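Long-range contacts in histidine kinase (PDB 6NB0), which probably autophosphorylates on a histidine with ATP as phosphate donor, acting as a sensor kinase in a bacterial phosphorelay: residues 163-167 with 200-204; 178-183 with 250-254; 137-141 with 173-177; 53-58 with 230-234. All blocks are in the same frame, centred on the assembly; numbering follows the deposited sequence. Where two conformers were deposited one is given.

Interaction 1: 163-167 with 200-204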
# COMPACT_ATOMS: atom_id res chain seq x y z
N PRO A 163 16.61 12.13 -25.44
CA PRO A 163 16.23 12.67 -26.75
C PRO A 163 14.74 12.55 -27.03
O PRO A 163 14.28 13.02 -28.07
CB PRO A 163 17.04 11.78 -27.71
CG PRO A 163 17.02 10.42 -27.02
CD PRO A 163 17.18 10.77 -25.53
N LEU A 164 13.97 11.95 -26.12
CA LEU A 164 12.56 11.71 -26.40
C LEU A 164 11.78 13.02 -26.48
O LEU A 164 11.92 13.90 -25.62
CB LEU A 164 11.97 10.80 -25.31
CG LEU A 164 12.60 9.41 -25.18
CD1 LEU A 164 11.99 8.64 -23.99
CD2 LEU A 164 12.48 8.61 -26.49
N ALA A 165 10.98 13.16 -27.52
CA ALA A 165 10.14 14.33 -27.73
C ALA A 165 8.69 13.89 -27.93
O ALA A 165 7.88 14.05 -27.01
CB ALA A 165 10.64 15.15 -28.93
N ALA A 166 8.37 13.30 -29.08
CA ALA A 166 7.00 12.91 -29.39
C ALA A 166 6.72 11.41 -29.22
O ALA A 166 5.57 10.99 -29.43
CB ALA A 166 6.63 13.33 -30.81
N GLN A 167 7.72 10.61 -28.83
CA GLN A 167 7.54 9.16 -28.79
C GLN A 167 6.40 8.77 -27.85
O GLN A 167 6.22 9.37 -26.80
CB GLN A 167 8.82 8.46 -28.32
CG GLN A 167 9.89 8.37 -29.40
CD GLN A 167 10.76 9.62 -29.50
OE1 GLN A 167 10.48 10.65 -28.88
NE2 GLN A 167 11.83 9.53 -30.29
N ASP A 200 18.28 9.09 -17.12
CA ASP A 200 18.52 8.91 -18.56
C ASP A 200 17.38 8.06 -19.11
O ASP A 200 17.04 7.04 -18.51
CB ASP A 200 19.83 8.17 -18.84
CG ASP A 200 21.05 9.01 -18.58
OD1 ASP A 200 20.93 10.24 -18.53
OD2 ASP A 200 22.14 8.42 -18.45
N ALA A 201 16.81 8.44 -20.26
CA ALA A 201 15.73 7.62 -20.80
C ALA A 201 15.72 7.70 -22.32
O ALA A 201 15.91 8.78 -22.89
CB ALA A 201 14.36 8.06 -20.27
N ASP A 202 15.48 6.56 -22.97
CA ASP A 202 15.45 6.49 -24.43
C ASP A 202 14.66 5.25 -24.82
O ASP A 202 14.33 4.42 -23.97
CB ASP A 202 16.88 6.47 -25.01
CG ASP A 202 16.96 6.96 -26.47
OD1 ASP A 202 15.91 7.27 -27.08
OD2 ASP A 202 18.09 7.02 -27.00
N VAL A 203 14.39 5.12 -26.11
CA VAL A 203 13.80 3.90 -26.64
C VAL A 203 14.78 3.30 -27.63
O VAL A 203 15.56 4.00 -28.29
CB VAL A 203 12.44 4.16 -27.30
CG1 VAL A 203 11.43 4.65 -26.25
CG2 VAL A 203 12.61 5.18 -28.42
N ASP A 204 14.74 1.98 -27.74
CA ASP A 204 15.53 1.27 -28.73
C ASP A 204 14.69 0.08 -29.17
O ASP A 204 14.34 -0.76 -28.34
CB ASP A 204 16.88 0.80 -28.17
CG ASP A 204 17.71 0.11 -29.25
OD1 ASP A 204 18.50 0.79 -29.95
OD2 ASP A 204 17.55 -1.12 -29.43
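Leu164 and Val203 make the closest apolar contact between the 163-167 loop and strand 200-204, with Leu164 CD2 3.9 Å from Val203 CG2. The other methyl, CD1, reaches the opposite way along the strand and comes within 4.4 Å of Ala201 CB. Leu164 CG stands anti to its carbonyl carbon (chi1 -61°), which lays the two branches over the strand at Asp202. Behind this apolar seam lies Leu139 of helix 135-154, which touches both Leu164 and Ala201.

The loop packs against strand 196-204 just after edge strand 157-161, its parallel neighbour in the mixed sheet of an alpha/beta domain consistent with the catalytic domain of histidine kinases.

Elsewhere along the contact, oxygen meets carbon. In one of its two modelled positions, Asp202 brings OD1 to 3.3 Å from Pro163 CG, the ring and the carboxylate arm crossing at about a right angle, while Pro163 CD lies 3.5 Å from Ala201 O.

Two side-chain hydrogen bonds brace the segments from within. In that same position Asp202 OD1 takes the N-H of Val203 at 2.8 Å, from above the carboxylate plane. Ala165 N donates to Gln167 OE1 at 2.9 Å, in the carbonyl plane, which folds the Gln167 chain back.

Interaction 2: 178-183 with 250-254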
# COMPACT_ATOMS: atom_id res chain seq x y z
N ALA A 178 4.48 5.52 -11.34
CA ALA A 178 4.90 5.16 -9.99
C ALA A 178 6.32 4.58 -9.99
O ALA A 178 7.14 4.90 -9.12
CB ALA A 178 3.89 4.16 -9.40
N ALA A 179 6.62 3.74 -10.98
CA ALA A 179 7.93 3.10 -11.06
C ALA A 179 9.04 4.13 -11.27
O ALA A 179 10.08 4.06 -10.61
CB ALA A 179 7.94 2.05 -12.18
N LEU A 180 8.83 5.09 -12.17
CA LEU A 180 9.86 6.09 -12.41
C LEU A 180 10.00 7.02 -11.21
O LEU A 180 11.12 7.40 -10.85
CB LEU A 180 9.55 6.89 -13.67
CG LEU A 180 9.50 6.04 -14.95
CD1 LEU A 180 9.06 6.92 -16.09
CD2 LEU A 180 10.86 5.44 -15.27
N TRP A 181 8.88 7.39 -10.60
CA TRP A 181 8.95 8.18 -9.36
C TRP A 181 9.85 7.51 -8.32
O TRP A 181 10.70 8.15 -7.71
CB TRP A 181 7.52 8.36 -8.82
CG TRP A 181 7.43 9.16 -7.53
CD1 TRP A 181 7.20 10.50 -7.40
CD2 TRP A 181 7.53 8.63 -6.19
NE1 TRP A 181 7.17 10.85 -6.04
CE2 TRP A 181 7.38 9.71 -5.30
CE3 TRP A 181 7.75 7.34 -5.67
CZ2 TRP A 181 7.42 9.54 -3.90
CZ3 TRP A 181 7.79 7.18 -4.29
CH2 TRP A 181 7.64 8.27 -3.43
N LEU A 182 9.67 6.19 -8.13
CA LEU A 182 10.43 5.49 -7.09
C LEU A 182 11.88 5.33 -7.49
O LEU A 182 12.78 5.46 -6.66
CB LEU A 182 9.78 4.12 -6.82
CG LEU A 182 10.45 3.23 -5.75
CD1 LEU A 182 10.52 3.96 -4.39
CD2 LEU A 182 9.67 1.91 -5.59
N LEU A 183 12.12 5.05 -8.78
CA LEU A 183 13.48 4.98 -9.30
C LEU A 183 14.27 6.23 -8.95
O LEU A 183 15.41 6.15 -8.46
CB LEU A 183 13.41 4.79 -10.82
CG LEU A 183 14.52 4.06 -11.57
CD1 LEU A 183 14.45 2.57 -11.23
CD2 LEU A 183 14.37 4.30 -13.08
N VAL A 250 12.39 -2.14 -0.80
CA VAL A 250 11.62 -0.95 -1.13
C VAL A 250 11.52 -0.73 -2.64
O VAL A 250 10.65 0.00 -3.09
CB VAL A 250 12.21 0.29 -0.41
CG1 VAL A 250 13.56 0.68 -1.02
CG2 VAL A 250 11.24 1.48 -0.48
N LEU A 251 12.40 -1.35 -3.44
CA LEU A 251 12.35 -1.16 -4.89
C LEU A 251 11.39 -2.14 -5.57
O LEU A 251 11.35 -2.20 -6.81
CB LEU A 251 13.76 -1.27 -5.49
CG LEU A 251 14.64 -0.05 -5.16
CD1 LEU A 251 16.13 -0.26 -5.43
CD2 LEU A 251 14.14 1.21 -5.86
N ALA A 252 10.65 -2.92 -4.79
CA ALA A 252 9.76 -3.94 -5.33
C ALA A 252 8.84 -3.38 -6.42
O ALA A 252 8.58 -4.05 -7.43
CB ALA A 252 8.94 -4.54 -4.20
N LEU A 253 8.32 -2.15 -6.23
CA LEU A 253 7.42 -1.58 -7.23
C LEU A 253 8.09 -1.47 -8.60
O LEU A 253 7.49 -1.82 -9.61
CB LEU A 253 6.90 -0.21 -6.76
CG LEU A 253 5.70 0.35 -7.54
CD1 LEU A 253 4.92 1.33 -6.66
CD2 LEU A 253 6.12 1.06 -8.80
N CYS A 254 9.33 -0.95 -8.65
CA CYS A 254 10.07 -0.91 -9.92
C CYS A 254 10.17 -2.29 -10.57
O CYS A 254 9.95 -2.45 -11.77
CB CYS A 254 11.47 -0.35 -9.69
SG CYS A 254 11.46 1.31 -8.96
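The CB of Leu182 is directed toward 250-254, where a 3-10 segment runs into helix 252-260, and its CD2 methyl does most of the touching: it lies 3.3 Å from Val250 O, 3.7 Å from Leu253 CB and 3.9 Å from Cys254 SG. With CG anti to the backbone N (chi1 180°), CD2 lies against the start of helix 252-260, where Leu251 holds the N-cap position. Leu251 CD2 also meets Leu182 CG, at 4.2 Å.

One turn before Leu182, Ala178 and Ala179 receive Leu253. Its CD2 methyl lies against the backbone of 178-183, 3.5 Å from Ala179 N, and also touches the CB atoms of Ala178 and Ala179. Two alanines in succession let the leucine come this near the helix. Cys254 SG packs against Ala179, Leu182 and Leu183, 3.5 Å from Ala179 O and 4.0 Å from Leu183 CD1. Ala179 O already accepts the helical bond from Leu183 N, so the thiol lies beside an engaged carbonyl. The CA atoms of Ala179 and Cys254 are just 4.7 Å apart, a close approach that the small side chains permit.

Farther out, Phe265 of strand 264-267 packs on Leu183, Leu251 and Cys254, and Leu230 leans on both Leu182 and Val250. All the touching residues are buried, near the centre of the chain. This is helix-to-helix packing in the alpha layer of an alpha/beta sandwich, consistent with the catalytic domain of histidine kinases, where helices cover one side of a mixed sheet.

Interaction 3: 137-141 with 173-177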
# COMPACT_ATOMS: atom_id res chain seq x y z
N PRO A 137 6.30 13.82 -21.60
CA PRO A 137 5.59 14.43 -20.45
C PRO A 137 5.61 13.55 -19.22
O PRO A 137 5.61 14.07 -18.09
CB PRO A 137 4.17 14.65 -20.99
CG PRO A 137 4.33 14.75 -22.51
CD PRO A 137 5.41 13.72 -22.77
N LEU A 138 5.65 12.23 -19.39
CA LEU A 138 5.78 11.37 -18.20
C LEU A 138 7.12 11.57 -17.50
O LEU A 138 7.19 11.64 -16.27
CB LEU A 138 5.58 9.90 -18.59
CG LEU A 138 5.79 8.96 -17.40
CD1 LEU A 138 4.85 9.29 -16.25
CD2 LEU A 138 5.64 7.50 -17.83
N LEU A 139 8.21 11.65 -18.28
CA LEU A 139 9.52 11.93 -17.70
C LEU A 139 9.54 13.28 -16.98
O LEU A 139 10.10 13.39 -15.89
CB LEU A 139 10.58 11.89 -18.81
CG LEU A 139 10.73 10.51 -19.47
CD1 LEU A 139 11.58 10.60 -20.74
CD2 LEU A 139 11.33 9.47 -18.51
N ASP A 140 8.98 14.32 -17.61
CA ASP A 140 9.00 15.64 -16.98
C ASP A 140 8.16 15.65 -15.70
O ASP A 140 8.55 16.28 -14.70
CB ASP A 140 8.48 16.71 -17.95
CG ASP A 140 9.44 16.98 -19.10
OD1 ASP A 140 10.66 16.87 -18.94
OD2 ASP A 140 8.95 17.35 -20.17
N GLU A 141 7.01 14.98 -15.72
CA GLU A 141 6.20 14.87 -14.51
C GLU A 141 6.95 14.17 -13.38
O GLU A 141 6.83 14.57 -12.22
CB GLU A 141 4.90 14.13 -14.82
CG GLU A 141 4.01 13.92 -13.60
CD GLU A 141 2.61 13.44 -13.98
OE1 GLU A 141 2.48 12.66 -14.96
OE2 GLU A 141 1.64 13.86 -13.30
N ARG A 173 0.21 3.73 -17.90
CA ARG A 173 0.93 4.98 -17.61
C ARG A 173 1.05 5.20 -16.11
O ARG A 173 2.10 5.60 -15.62
CB ARG A 173 0.25 6.19 -18.25
CG ARG A 173 1.08 7.47 -18.07
CD ARG A 173 0.32 8.72 -18.58
NE ARG A 173 1.21 9.89 -18.61
CZ ARG A 173 1.50 10.65 -17.57
NH1 ARG A 173 0.98 10.39 -16.37
NH2 ARG A 173 2.32 11.68 -17.71
N GLU A 174 -0.03 4.93 -15.37
CA GLU A 174 0.02 5.21 -13.93
C GLU A 174 1.05 4.33 -13.23
O GLU A 174 1.78 4.81 -12.36
CB GLU A 174 -1.37 5.05 -13.31
CG GLU A 174 -1.50 5.59 -11.88
CD GLU A 174 -0.72 4.79 -10.82
OE1 GLU A 174 -0.82 3.54 -10.80
OE2 GLU A 174 -0.00 5.40 -10.01
N ARG A 175 1.11 3.03 -13.56
CA ARG A 175 2.12 2.17 -12.93
C ARG A 175 3.54 2.55 -13.35
O ARG A 175 4.46 2.51 -12.53
CB ARG A 175 1.85 0.70 -13.27
CG ARG A 175 0.55 0.15 -12.72
CD ARG A 175 0.45 0.20 -11.22
NE ARG A 175 -0.64 -0.65 -10.75
CZ ARG A 175 -1.15 -0.65 -9.52
NH1 ARG A 175 -2.14 -1.49 -9.23
NH2 ARG A 175 -0.69 0.18 -8.59
N LEU A 176 3.74 2.86 -14.63
CA LEU A 176 5.05 3.34 -15.05
C LEU A 176 5.41 4.63 -14.35
O LEU A 176 6.59 4.86 -14.01
CB LEU A 176 5.08 3.52 -16.57
CG LEU A 176 4.93 2.19 -17.32
CD1 LEU A 176 4.44 2.41 -18.77
CD2 LEU A 176 6.26 1.40 -17.30
N ALA A 177 4.43 5.50 -14.15
CA ALA A 177 4.70 6.74 -13.44
C ALA A 177 5.15 6.45 -12.02
O ALA A 177 6.08 7.08 -11.52
CB ALA A 177 3.47 7.65 -13.40
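Two helices of the kinase's alpha/beta domain, 135-154 and 173-189, are joined here near their N-terminal ends by a salt bridge and a leucine packed beside it. Arg173 carries the polar part. Its NH1 and NH2 both donate to one oxygen, Glu141 OE1, at 3.1 Å and 2.9 Å respectively. That oxygen lies in the guanidinium plane, and both N-H groups come at it nearly along its C-O bond, with the carboxylate turned 48° from the guanidinium. Arg173 gets there as an extended arm, CG anti to the backbone N (chi1 -174°) and straight on to NE, so that it spans the gap between axes 10.9 Å apart at closest approach.

The two segments run in roughly the same direction, crossing at -40°, and their helices belong to the layer that packs against the central mixed sheet. Strand 131-134 lies at this end of the pair: Phe133 touches Leu138, Arg173 and Leu176.

Leu138 carries the apolar part. Its CD1 methyl lies over one face of the Arg173 guanidinium, offset toward the rim, 3.8 Å from NH2, and also meets Ala177 CB at 3.6 Å. The leucine and arginine chains pass each other in opposite directions. CD2 turns the other way, to Leu176 CB at 4.2 Å.

Glu141 has a second partner: OE2 forms a salt bridge with Arg45 of helix 44-68. One carboxylate thus links three helices, and with an arginine beside each oxygen it is probably kept ionised.

Interaction 4: 53-58 with 230-234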
# COMPACT_ATOMS: atom_id res chain seq x y z
N THR A 53 4.35 2.47 -3.11
CA THR A 53 5.66 1.89 -2.84
C THR A 53 5.58 0.87 -1.70
O THR A 53 6.13 -0.23 -1.80
CB THR A 53 6.68 2.99 -2.51
OG1 THR A 53 6.87 3.80 -3.66
CG2 THR A 53 8.05 2.36 -2.15
N ALA A 54 4.91 1.25 -0.61
CA ALA A 54 4.85 0.39 0.57
C ALA A 54 3.99 -0.83 0.30
O ALA A 54 4.27 -1.93 0.80
CB ALA A 54 4.29 1.18 1.75
N LEU A 55 2.92 -0.64 -0.47
CA LEU A 55 2.07 -1.75 -0.89
C LEU A 55 2.89 -2.82 -1.61
O LEU A 55 2.83 -4.00 -1.26
CB LEU A 55 0.95 -1.23 -1.80
CG LEU A 55 0.24 -2.17 -2.76
CD1 LEU A 55 -0.34 -3.26 -1.93
CD2 LEU A 55 -0.87 -1.43 -3.49
N PHE A 56 3.63 -2.41 -2.64
CA PHE A 56 4.39 -3.38 -3.41
C PHE A 56 5.50 -3.98 -2.57
O PHE A 56 5.85 -5.15 -2.76
CB PHE A 56 4.96 -2.73 -4.67
CG PHE A 56 3.95 -2.60 -5.78
CD1 PHE A 56 2.97 -1.62 -5.73
CD2 PHE A 56 3.95 -3.50 -6.83
CE1 PHE A 56 2.02 -1.52 -6.73
CE2 PHE A 56 3.00 -3.41 -7.83
CZ PHE A 56 2.03 -2.42 -7.78
N MET A 57 6.06 -3.21 -1.63
CA MET A 57 7.07 -3.80 -0.75
C MET A 57 6.47 -4.91 0.11
O MET A 57 7.14 -5.93 0.35
CB MET A 57 7.72 -2.73 0.14
CG MET A 57 8.91 -3.31 0.90
SD MET A 57 9.69 -2.06 1.98
CE MET A 57 8.96 -2.54 3.51
N ARG A 58 5.22 -4.75 0.57
CA ARG A 58 4.59 -5.83 1.34
C ARG A 58 4.31 -7.06 0.48
O ARG A 58 4.40 -8.19 0.97
CB ARG A 58 3.29 -5.36 2.00
CG ARG A 58 3.32 -4.02 2.80
CD ARG A 58 4.16 -4.09 4.04
NE ARG A 58 4.01 -2.96 4.98
CZ ARG A 58 4.59 -1.76 4.83
NH1 ARG A 58 5.30 -1.50 3.74
NH2 ARG A 58 4.46 -0.81 5.76
N LEU A 230 10.31 7.97 1.83
CA LEU A 230 10.07 6.53 1.94
C LEU A 230 9.99 6.11 3.42
O LEU A 230 10.50 6.77 4.32
CB LEU A 230 11.18 5.76 1.21
CG LEU A 230 11.33 6.10 -0.29
CD1 LEU A 230 12.48 5.32 -0.96
CD2 LEU A 230 9.99 5.87 -1.08
N GLU A 231 9.34 4.96 3.64
CA GLU A 231 9.14 4.47 5.01
C GLU A 231 10.46 4.25 5.73
O GLU A 231 11.44 3.79 5.13
CB GLU A 231 8.36 3.16 5.00
CG GLU A 231 6.89 3.25 4.68
CD GLU A 231 6.26 1.86 4.66
OE1 GLU A 231 6.78 0.99 3.91
OE2 GLU A 231 5.28 1.64 5.40
N ASN A 232 10.46 4.53 7.03
CA ASN A 232 11.68 4.40 7.81
C ASN A 232 12.26 2.98 7.75
O ASN A 232 13.47 2.79 7.53
CB ASN A 232 11.42 4.80 9.26
CG ASN A 232 12.69 4.83 10.09
OD1 ASN A 232 13.10 3.82 10.65
ND2 ASN A 232 13.31 6.00 10.18
N PHE A 233 11.43 1.96 7.96
CA PHE A 233 11.96 0.59 7.97
C PHE A 233 12.39 0.14 6.59
O PHE A 233 13.31 -0.67 6.46
CB PHE A 233 10.91 -0.36 8.54
CG PHE A 233 11.27 -1.81 8.40
CD1 PHE A 233 12.09 -2.42 9.34
CD2 PHE A 233 10.78 -2.56 7.34
CE1 PHE A 233 12.42 -3.76 9.22
CE2 PHE A 233 11.10 -3.91 7.21
CZ PHE A 233 11.92 -4.51 8.16
N ALA A 234 11.71 0.64 5.55
CA ALA A 234 12.13 0.38 4.17
C ALA A 234 13.49 1.00 3.88
O ALA A 234 14.35 0.38 3.24
CB ALA A 234 11.08 0.93 3.20
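Arg58 and Glu231 approach from opposite directions and meet end-on, with guanidinium and carboxylate planes only 21° apart. It is a paired grip: NH1 donates to Glu231 OE1 at 2.9 Å and NH2 to OE2 at 2.6 Å, each oxygen accepting on its syn lone pair, the bonds nearly straight at 163° and 167°. Two such bonds fix the rotation of both groups. Arg58 is bent at chi2, which swings the guanidinium back along its own helix toward Ala54, whose carbonyl O receives a weak additional bond from NH1. The Ala54 methyl lies under the carboxylate, with CB 3.3 Å from Glu231 OE1.

Met57 crosses Glu231 obliquely. Its chain runs out from the helix with CG anti to the backbone N and then bends at the sulfur. SD rests on Ala234 CB at 3.5 Å, while CE comes to the edge of the Phe233 ring in one of that ring's two modelled positions. At the other end, Thr53 CG2 and Leu230 CD2 touch at 4.2 Å, their side chains crossing at about a right angle; Thr53 OG1 is turned to Arg49 O within its own helix.

Arg58 also forms salt bridges with Glu122 and Asp59 of the second subunit, so its charge is shared between chains. Glu122 of that subunit comes close to Glu231 OE2, a like-charge proximity that the arginine probably offsets. The contact ties helix 44-68 to the start of helix 232-238, where Glu231 is the N-cap residue, and it sits at the dimer interface, consistent with the paired helices through which histidine kinases dimerise.

How the interactions relate
Interactions 1, 3, 2 and 4 form a path from beside edge strand 157-161 to the dimer interface. Interactions 1 and 3, with centres 13 Å apart, meet through Leu139; interactions 3 and 2, 12 Å apart, share helix 173-189 and touch through Leu180; interactions 2 and 4, 10 Å apart, meet at Thr53 and Phe56. Interactions 1 and 4 lie 30 Å apart, on opposite sides of the chain's centre. Along the chain, interactions 1 and 3 are nested within the long loop closed by interaction 4, while interaction 2 crosses it. The long helix 44-68 is thereby packed onto the alpha/beta domain, consistent with a dimerising helix packed on the catalytic domain.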